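Local structure of ferripyochelin binding protein (Pyrococcus horikoshii, 1V3W) at residues P39-R44 / S56-N61; V62-S67 / V78-N83; G92-I97 / G110-I115. The protein is a calcium-binding gamma-class carbonic anhydrase that, with zinc held between its subunits, probably catalyses the reversible hydration of carbon dioxide. All blocks are in the same frame, centred on the assembly; numbering follows the deposited sequence. Where two conformers were deposited one is given.

Contact 1. Residues P39-R44 / S56-N61; sequences PSAVLR and SNVQDN. With CA (calcium ion), chain C; EDO (1,2-ethanediol), chain H.
Ser40 and Asn61 turn their oxygens onto one calcium ion, Ser40 OG at 2.4 Å from the metal and Asn61 OD1 at 2.3 Å. The two oxygens lie 3.0 Å apart, Ser40 OG beside Asn61 OD1, because they share the ion and not because they bond to each other. Ser40 sits off the usual staggered positions (chi1 -127°), and that twist carries its hydroxyl to the metal. Asn61 ND2 is hydrogen-bonded to Ser63 of the third subunit, which fixes the rotation of the amide with OD1 on the calcium. The same two residues of both neighbouring subunits supply four more oxygens, so the calcium ties the trimer together.

Next to the metal site the two backbones join through a single hydrogen bond, Asn61 N to Pro39 O at 3.2 Å. Here two successive coils of the left-handed parallel beta-helix turn the same corner, one over the other, with 42-44 leaving along one flat side and 57-58 arriving along another.

Pro39 and Asp60 lie side by side and point the same way, ring atom CD of Pro39 3.4 Å from Asp60 OD1. The other carboxylate oxygen, OD2, forms a salt bridge to Arg44 of the third subunit. Inside the coil, Ala41 CB presses on Gln59 O at 3.4 Å. Further along, Leu43 and Val58 cross obliquely, one methyl of each, CD1 and CG1, meeting at 4.1 Å.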
loop_
_atom_site.group_PDB
_atom_site.type_symbol
_atom_site.label_atom_id
_atom_site.label_comp_id
_atom_site.label_asym_id
_atom_site.label_seq_id
_atom_site.Cartn_x
_atom_site.Cartn_y
_atom_site.Cartn_z
ATOM N N PRO A 39 2.612 -9.513 -7.092
ATOM C CA PRO A 39 1.184 -9.301 -6.845
ATOM C C PRO A 39 0.763 -7.931 -6.342
ATOM O O PRO A 39 1.355 -7.392 -5.411
ATOM C CB PRO A 39 0.844 -10.392 -5.835
ATOM C CG PRO A 39 1.758 -11.501 -6.224
ATOM C CD PRO A 39 3.061 -10.778 -6.480
ATOM N N SER A 40 -0.269 -7.384 -6.974
ATOM C CA SER A 40 -0.846 -6.103 -6.580
ATOM C C SER A 40 0.021 -4.875 -6.841
ATOM O O SER A 40 -0.325 -3.770 -6.418
ATOM C CB SER A 40 -1.242 -6.158 -5.099
ATOM O OG SER A 40 -2.598 -5.779 -4.912
ATOM N N ALA A 41 1.144 -5.062 -7.525
ATOM C CA ALA A 41 2.003 -3.936 -7.866
ATOM C C ALA A 41 1.348 -3.248 -9.061
ATOM O O ALA A 41 0.713 -3.907 -9.886
ATOM C CB ALA A 41 3.394 -4.422 -8.238
ATOM N N VAL A 42 1.490 -1.932 -9.150
ATOM C CA VAL A 42 0.906 -1.175 -10.250
ATOM C C VAL A 42 1.936 -0.273 -10.913
ATOM O O VAL A 42 2.551 0.563 -10.253
ATOM C CB VAL A 42 -0.271 -0.279 -9.770
ATOM C CG1 VAL A 42 -0.846 0.501 -10.949
ATOM C CG2 VAL A 42 -1.355 -1.138 -9.120
ATOM N N LEU A 43 2.139 -0.468 -12.213
ATOM C CA LEU A 43 3.055 0.362 -12.987
ATOM C C LEU A 43 2.157 1.042 -14.017
ATOM O O LEU A 43 1.798 0.452 -15.036
ATOM C CB LEU A 43 4.135 -0.483 -13.679
ATOM C CG LEU A 43 5.219 -1.072 -12.768
ATOM C CD1 LEU A 43 4.620 -2.158 -11.889
ATOM C CD2 LEU A 43 6.345 -1.644 -13.610
ATOM N N ARG A 44 1.774 2.282 -13.728
ATOM C CA ARG A 44 0.880 3.022 -14.609
ATOM C C ARG A 44 1.621 3.997 -15.517
ATOM O O ARG A 44 1.964 5.105 -15.115
ATOM C CB ARG A 44 -0.181 3.745 -13.765
ATOM C CG ARG A 44 -1.261 4.463 -14.569
ATOM C CD ARG A 44 -2.618 4.443 -13.842
ATOM N NE ARG A 44 -2.580 5.063 -12.518
ATOM C CZ ARG A 44 -2.752 6.362 -12.285
ATOM N NH1 ARG A 44 -2.978 7.200 -13.289
ATOM N NH2 ARG A 44 -2.708 6.823 -11.042
ATOM N N SER A 56 15.932 -5.979 -11.911
ATOM C CA SER A 56 15.221 -5.220 -10.891
ATOM C C SER A 56 13.844 -5.784 -10.577
ATOM O O SER A 56 13.178 -6.357 -11.442
ATOM C CB SER A 56 15.115 -3.754 -11.315
ATOM O OG SER A 56 16.409 -3.166 -11.356
ATOM N N ASN A 57 13.425 -5.624 -9.324
ATOM C CA ASN A 57 12.131 -6.128 -8.883
ATOM C C ASN A 57 11.239 -5.038 -8.302
ATOM O O ASN A 57 11.711 -4.119 -7.637
ATOM C CB ASN A 57 12.318 -7.238 -7.842
ATOM C CG ASN A 57 13.158 -6.797 -6.654
ATOM O OD1 ASN A 57 14.390 -6.927 -6.659
ATOM N ND2 ASN A 57 12.502 -6.273 -5.634
ATOM N N VAL A 58 9.942 -5.164 -8.564
ATOM C CA VAL A 58 8.933 -4.222 -8.084
ATOM C C VAL A 58 8.003 -5.096 -7.252
ATOM O O VAL A 58 7.175 -5.827 -7.792
ATOM C CB VAL A 58 8.169 -3.596 -9.267
ATOM C CG1 VAL A 58 7.185 -2.562 -8.762
ATOM C CG2 VAL A 58 9.160 -2.955 -10.241
ATOM N N GLN A 59 8.146 -5.011 -5.935
ATOM C CA GLN A 59 7.397 -5.860 -5.025
ATOM C C GLN A 59 5.903 -5.632 -4.826
ATOM O O GLN A 59 5.310 -4.712 -5.392
ATOM C CB GLN A 59 8.152 -5.905 -3.695
ATOM C CG GLN A 59 9.505 -6.609 -3.868
ATOM C CD GLN A 59 10.416 -6.510 -2.662
ATOM O OE1 GLN A 59 9.973 -6.244 -1.546
ATOM N NE2 GLN A 59 11.707 -6.740 -2.883
ATOM N N ASP A 60 5.300 -6.508 -4.030
ATOM C CA ASP A 60 3.863 -6.486 -3.777
ATOM C C ASP A 60 3.317 -5.156 -3.292
ATOM O O ASP A 60 3.903 -4.505 -2.433
ATOM C CB ASP A 60 3.487 -7.563 -2.753
ATOM C CG ASP A 60 4.373 -8.789 -2.840
ATOM O OD1 ASP A 60 3.930 -9.824 -3.379
ATOM O OD2 ASP A 60 5.523 -8.705 -2.368
ATOM N N ASN A 61 2.170 -4.778 -3.846
ATOM C CA ASN A 61 1.471 -3.550 -3.481
ATOM C C ASN A 61 2.232 -2.248 -3.677
ATOM O O ASN A 61 1.905 -1.225 -3.072
ATOM C CB ASN A 61 0.942 -3.664 -2.045
ATOM C CG ASN A 61 -0.324 -4.495 -1.974
ATOM O OD1 ASN A 61 -1.264 -4.250 -2.722
ATOM N ND2 ASN A 61 -0.355 -5.480 -1.085
HETATM CA CA CA C . -3.065 -3.645 -3.955
HETATM C C1 EDO H . -4.727 -8.668 -5.973
HETATM O O1 EDO H . -4.026 -7.793 -6.848
HETATM C C2 EDO H . -5.681 -9.580 -6.779
HETATM O O2 EDO H . -5.599 -9.297 -8.182
#

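Contact 2. Residues V62-S67 / V78-N83; sequences VSIHTS and VTIGHN. With ZN (zinc ion), chain B; ZN (zinc ion), chain D.
His65 ND1 holds a zinc ion at 2.2 Å, a metal it shares with a water, with His87 of the same chain and with His82 of the second subunit. His82 NE2 of this chain holds another zinc ion, also at 2.2 Å, together with a water and with His65 and His87 of the third subunit, so each subunit contributes to two metal sites. This is the zinc site of a gamma-class carbonic anhydrase, built at the joint between subunits. Second-shell carboxylates steady the imidazoles: Asp46 accepts a hydrogen bond from His65 NE2, and Asp60 makes a weak one with His82 ND1.

Across the two segments the contact is apolar, without a hydrogen bond. Val62 does most of the touching, using both branches. It turns CG1 away from its own N (chi1 164°) and onto Ile80 CG2, 3.7 Å off, the two side chains crossing at about a right angle. Its other methyl, CG2, is pushed tightly against Gly81 O, 3.0 Å away, and also faces Asn83 N at 3.8 Å. Ile64 stretches out fully (chi2 -178°) until its terminal CD1 meets CD1 of Ile80 at 3.8 Å, methyl against methyl in the interior of the beta-helix.

Strand 63-65 runs between strands 42-45 and 85-87 in one side of the prism. Strand 79-80 lies between 57-58 and 95-97 in another, where the helix 146-169 packs outside it, Asn155 against Thr79 and Tyr159 against His82.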
loop_
_atom_site.group_PDB
_atom_site.type_symbol
_atom_site.label_atom_id
_atom_site.label_comp_id
_atom_site.label_asym_id
_atom_site.label_seq_id
_atom_site.Cartn_x
_atom_site.Cartn_y
_atom_site.Cartn_z
ATOM N N VAL A 62 3.241 -2.294 -4.541
ATOM C CA VAL A 62 4.021 -1.109 -4.879
ATOM C C VAL A 62 3.271 -0.356 -5.975
ATOM O O VAL A 62 2.542 -0.960 -6.758
ATOM C CB VAL A 62 5.403 -1.497 -5.457
ATOM C CG1 VAL A 62 6.044 -0.303 -6.166
ATOM C CG2 VAL A 62 6.307 -1.986 -4.350
ATOM N N SER A 63 3.418 0.964 -6.006
ATOM C CA SER A 63 2.821 1.757 -7.072
ATOM C C SER A 63 3.936 2.578 -7.705
ATOM O O SER A 63 4.796 3.116 -7.002
ATOM C CB SER A 63 1.754 2.722 -6.545
ATOM O OG SER A 63 0.639 2.029 -6.027
ATOM N N ILE A 64 3.946 2.640 -9.031
ATOM C CA ILE A 64 4.923 3.456 -9.737
ATOM C C ILE A 64 4.137 4.306 -10.718
ATOM O O ILE A 64 3.303 3.797 -11.469
ATOM C CB ILE A 64 5.963 2.619 -10.510
ATOM C CG1 ILE A 64 6.703 1.691 -9.546
ATOM C CG2 ILE A 64 6.965 3.553 -11.199
ATOM C CD1 ILE A 64 7.784 0.847 -10.204
ATOM N N HIS A 65 4.377 5.611 -10.679
ATOM C CA HIS A 65 3.691 6.530 -11.569
ATOM C C HIS A 65 4.650 7.651 -11.941
ATOM O O HIS A 65 5.820 7.633 -11.551
ATOM C CB HIS A 65 2.450 7.104 -10.884
ATOM C CG HIS A 65 1.482 7.740 -11.831
ATOM N ND1 HIS A 65 0.804 8.902 -11.535
ATOM C CD2 HIS A 65 1.077 7.373 -13.070
ATOM C CE1 HIS A 65 0.024 9.225 -12.553
ATOM N NE2 HIS A 65 0.172 8.314 -13.497
ATOM N N THR A 66 4.149 8.623 -12.693
ATOM C CA THR A 66 4.961 9.748 -13.137
ATOM C C THR A 66 4.130 11.020 -13.169
ATOM O O THR A 66 2.919 10.998 -12.944
ATOM C CB THR A 66 5.489 9.523 -14.565
ATOM O OG1 THR A 66 4.388 9.555 -15.484
ATOM C CG2 THR A 66 6.203 8.178 -14.677
ATOM N N SER A 67 4.803 12.131 -13.453
ATOM C CA SER A 67 4.161 13.432 -13.573
ATOM C C SER A 67 4.621 13.969 -14.919
ATOM O O SER A 67 5.638 13.518 -15.448
ATOM C CB SER A 67 4.617 14.364 -12.447
ATOM O OG SER A 67 6.029 14.408 -12.356
ATOM N N VAL A 78 17.802 -3.161 -8.883
ATOM C CA VAL A 78 17.065 -2.311 -7.964
ATOM C C VAL A 78 15.952 -3.110 -7.311
ATOM O O VAL A 78 15.231 -3.855 -7.975
ATOM C CB VAL A 78 16.438 -1.096 -8.683
ATOM C CG1 VAL A 78 15.529 -0.331 -7.719
ATOM C CG2 VAL A 78 17.531 -0.180 -9.205
ATOM N N THR A 79 15.834 -2.960 -5.998
ATOM C CA THR A 79 14.796 -3.633 -5.236
ATOM C C THR A 79 13.798 -2.583 -4.769
ATOM O O THR A 79 14.147 -1.707 -3.980
ATOM C CB THR A 79 15.381 -4.337 -3.992
ATOM O OG1 THR A 79 16.200 -5.436 -4.403
ATOM C CG2 THR A 79 14.264 -4.848 -3.090
ATOM N N ILE A 80 12.571 -2.649 -5.274
ATOM C CA ILE A 80 11.545 -1.704 -4.848
ATOM C C ILE A 80 10.684 -2.470 -3.850
ATOM O O ILE A 80 9.850 -3.299 -4.223
ATOM C CB ILE A 80 10.707 -1.196 -6.033
ATOM C CG1 ILE A 80 11.640 -0.608 -7.100
ATOM C CG2 ILE A 80 9.732 -0.122 -5.550
ATOM C CD1 ILE A 80 10.922 -0.016 -8.286
ATOM N N GLY A 81 10.928 -2.186 -2.574
ATOM C CA GLY A 81 10.258 -2.862 -1.481
ATOM C C GLY A 81 8.750 -2.839 -1.424
ATOM O O GLY A 81 8.098 -1.917 -1.907
ATOM N N HIS A 82 8.206 -3.877 -0.800
ATOM C CA HIS A 82 6.772 -4.022 -0.645
ATOM C C HIS A 82 6.132 -2.714 -0.206
ATOM O O HIS A 82 6.641 -2.037 0.691
ATOM C CB HIS A 82 6.445 -5.048 0.450
ATOM C CG HIS A 82 7.220 -6.324 0.361
ATOM N ND1 HIS A 82 6.834 -7.381 -0.436
ATOM C CD2 HIS A 82 8.345 -6.724 0.997
ATOM C CE1 HIS A 82 7.688 -8.378 -0.284
ATOM N NE2 HIS A 82 8.615 -8.005 0.581
ATOM N N ASN A 83 5.027 -2.361 -0.845
ATOM C CA ASN A 83 4.270 -1.164 -0.536
ATOM C C ASN A 83 4.925 0.198 -0.669
ATOM O O ASN A 83 4.387 1.207 -0.205
ATOM C CB ASN A 83 3.645 -1.325 0.842
ATOM C CG ASN A 83 2.577 -2.364 0.838
ATOM O OD1 ASN A 83 2.854 -3.546 0.667
ATOM N ND2 ASN A 83 1.334 -1.929 0.969
HETATM ZN ZN ZN B . 0.709 10.047 -9.618
HETATM ZN ZN ZN D . 10.199 -9.432 0.979
HETATM O O HOH W 1 -0.861 10.977 -9.544
HETATM O O HOH W 2 11.326 -9.158 -0.431
#

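Contact 3. Residues G92-I97 / G110-I115; sequences GNYVII and GDHVII
Tyr94 and His112 lie side by side, each with CG anti to the carbonyl carbon (chi1 -53° and -69°), which sends both rings out the same way. The rings are tilted by 10° and slid apart so that they barely overlap, centroids 4.7 Å apart. Tyr94 CD2 comes over one face of the imidazole, and Tyr94 CB fits against His112 ND1 at 3.4 Å, a nitrogen hydrogen-bonded to Thr152 OG1. Tyr77 and Tyr130 carry on this row of rings to either side.

A notch at Gly92 takes the carboxylate of Asp111: OD1 lies 3.4 Å from Gly92 CA, where a side chain would collide with it. The same oxygen accepts Asn93 N at 2.8 Å, on its anti side and tilted out of the carboxylate plane. Putting an alanine here removes the acceptor, which is likely to leave Asn93 N without its mate and open a gap beside Gly92.

These are matching corners of the left-handed beta-helix, leading into parallel strands 95-97 and 113-115. Ile96 N bonds Val113 O, and Ile96 O receives Ile115 N. On the inner face Val95 CG2 is a bump pushed against Gly110 O at 3.2 Å, a buried carbonyl with no polar partner, while Ile97 and Ile115 point the same way, Ile97 CD1 3.7 Å from Ile115 CG1. On the outer face Ile96 CB rests against Ile114 CG1, and Trp151 and Asn155 of helix 146-169 touch Ile96.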
loop_
_atom_site.group_PDB
_atom_site.type_symbol
_atom_site.label_atom_id
_atom_site.label_comp_id
_atom_site.label_asym_id
_atom_site.label_seq_id
_atom_site.Cartn_x
_atom_site.Cartn_y
_atom_site.Cartn_z
ATOM N N GLY A 92 19.116 4.977 -9.557
ATOM C CA GLY A 92 20.305 4.370 -10.132
ATOM C C GLY A 92 20.367 2.861 -10.023
ATOM O O GLY A 92 19.342 2.188 -9.925
ATOM N N ASN A 93 21.585 2.332 -10.036
ATOM C CA ASN A 93 21.809 0.895 -9.957
ATOM C C ASN A 93 22.135 0.436 -8.540
ATOM O O ASN A 93 22.724 1.183 -7.760
ATOM C CB ASN A 93 22.953 0.498 -10.900
ATOM C CG ASN A 93 22.718 0.956 -12.328
ATOM O OD1 ASN A 93 21.631 0.787 -12.874
ATOM N ND2 ASN A 93 23.746 1.529 -12.947
ATOM N N TYR A 94 21.741 -0.794 -8.215
ATOM C CA TYR A 94 21.991 -1.376 -6.896
ATOM C C TYR A 94 21.397 -0.501 -5.803
ATOM O O TYR A 94 22.092 -0.068 -4.879
ATOM C CB TYR A 94 23.498 -1.540 -6.672
ATOM C CG TYR A 94 24.186 -2.289 -7.786
ATOM C CD1 TYR A 94 24.146 -3.680 -7.849
ATOM C CD2 TYR A 94 24.831 -1.600 -8.811
ATOM C CE1 TYR A 94 24.728 -4.368 -8.909
ATOM C CE2 TYR A 94 25.412 -2.276 -9.878
ATOM C CZ TYR A 94 25.353 -3.659 -9.921
ATOM O OH TYR A 94 25.883 -4.338 -10.986
ATOM N N VAL A 95 20.101 -0.242 -5.920
ATOM C CA VAL A 95 19.395 0.581 -4.953
ATOM C C VAL A 95 18.292 -0.213 -4.284
ATOM O O VAL A 95 17.523 -0.902 -4.952
ATOM C CB VAL A 95 18.745 1.810 -5.627
ATOM C CG1 VAL A 95 17.955 2.618 -4.601
ATOM C CG2 VAL A 95 19.818 2.676 -6.273
ATOM N N ILE A 96 18.236 -0.130 -2.960
ATOM C CA ILE A 96 17.192 -0.801 -2.213
ATOM C C ILE A 96 16.226 0.271 -1.740
ATOM O O ILE A 96 16.573 1.114 -0.906
ATOM C CB ILE A 96 17.746 -1.559 -0.983
ATOM C CG1 ILE A 96 18.609 -2.733 -1.449
ATOM C CG2 ILE A 96 16.591 -2.069 -0.113
ATOM C CD1 ILE A 96 19.217 -3.539 -0.323
ATOM N N ILE A 97 15.023 0.259 -2.302
ATOM C CA ILE A 97 13.990 1.208 -1.919
ATOM C C ILE A 97 13.227 0.528 -0.791
ATOM O O ILE A 97 12.549 -0.481 -1.001
ATOM C CB ILE A 97 13.053 1.516 -3.110
ATOM C CG1 ILE A 97 13.840 2.234 -4.211
ATOM C CG2 ILE A 97 11.876 2.368 -2.654
ATOM C CD1 ILE A 97 14.447 3.561 -3.783
ATOM N N GLY A 110 21.284 7.987 -6.283
ATOM C CA GLY A 110 22.530 7.460 -6.812
ATOM C C GLY A 110 22.624 5.946 -6.749
ATOM O O GLY A 110 21.657 5.266 -6.408
ATOM N N ASP A 111 23.798 5.418 -7.079
ATOM C CA ASP A 111 24.017 3.977 -7.068
ATOM C C ASP A 111 24.452 3.484 -5.696
ATOM O O ASP A 111 25.069 4.224 -4.928
ATOM C CB ASP A 111 25.076 3.596 -8.104
ATOM C CG ASP A 111 24.821 4.221 -9.458
ATOM O OD1 ASP A 111 23.654 4.231 -9.907
ATOM O OD2 ASP A 111 25.794 4.698 -10.077
ATOM N N HIS A 112 24.131 2.228 -5.397
ATOM C CA HIS A 112 24.478 1.626 -4.116
ATOM C C HIS A 112 23.935 2.477 -2.977
ATOM O O HIS A 112 24.680 2.985 -2.136
ATOM C CB HIS A 112 25.995 1.478 -3.993
ATOM C CG HIS A 112 26.572 0.445 -4.911
ATOM N ND1 HIS A 112 26.273 -0.896 -4.804
ATOM C CD2 HIS A 112 27.429 0.557 -5.953
ATOM C CE1 HIS A 112 26.921 -1.566 -5.740
ATOM N NE2 HIS A 112 27.630 -0.708 -6.451
ATOM N N VAL A 113 22.616 2.623 -2.968
ATOM C CA VAL A 113 21.923 3.403 -1.956
ATOM C C VAL A 113 20.840 2.561 -1.303
ATOM O O VAL A 113 20.230 1.703 -1.942
ATOM C CB VAL A 113 21.260 4.658 -2.581
ATOM C CG1 VAL A 113 20.288 5.300 -1.592
ATOM C CG2 VAL A 113 22.330 5.656 -2.988
ATOM N N ILE A 114 20.621 2.790 -0.016
ATOM C CA ILE A 114 19.565 2.093 0.696
ATOM C C ILE A 114 18.670 3.162 1.286
ATOM O O ILE A 114 19.138 4.051 1.997
ATOM C CB ILE A 114 20.101 1.205 1.841
ATOM C CG1 ILE A 114 20.894 0.032 1.257
ATOM C CG2 ILE A 114 18.938 0.674 2.684
ATOM C CD1 ILE A 114 21.486 -0.891 2.303
ATOM N N ILE A 115 17.389 3.100 0.939
ATOM C CA ILE A 115 16.405 4.032 1.464
ATOM C C ILE A 115 15.702 3.239 2.559
ATOM O O ILE A 115 15.175 2.154 2.308
ATOM C CB ILE A 115 15.375 4.440 0.390
ATOM C CG1 ILE A 115 16.086 5.056 -0.823
ATOM C CG2 ILE A 115 14.367 5.413 0.985
ATOM C CD1 ILE A 115 16.873 6.319 -0.524
#

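Contacts 1 and 2 are wholly buried, their centres 6 Å apart, and each joins strands from two different sides of the beta-helix across a corner. Contact 3 instead couples neighbouring strands within one sheet and is only partly buried; it lies about 17 Å from contact 1, centre to centre. The chemistry follows the place. Near the subunit joints, contacts 1 and 2 hold calcium and zinc ligands over an apolar interior, whereas contact 3, touched by no other chain of the assembly, relies on backbone hydrogen bonds and like residues set side by side. Strands 57-58, 79-80, 95-97 and 113-115 follow one another in the same sheet, linking all three.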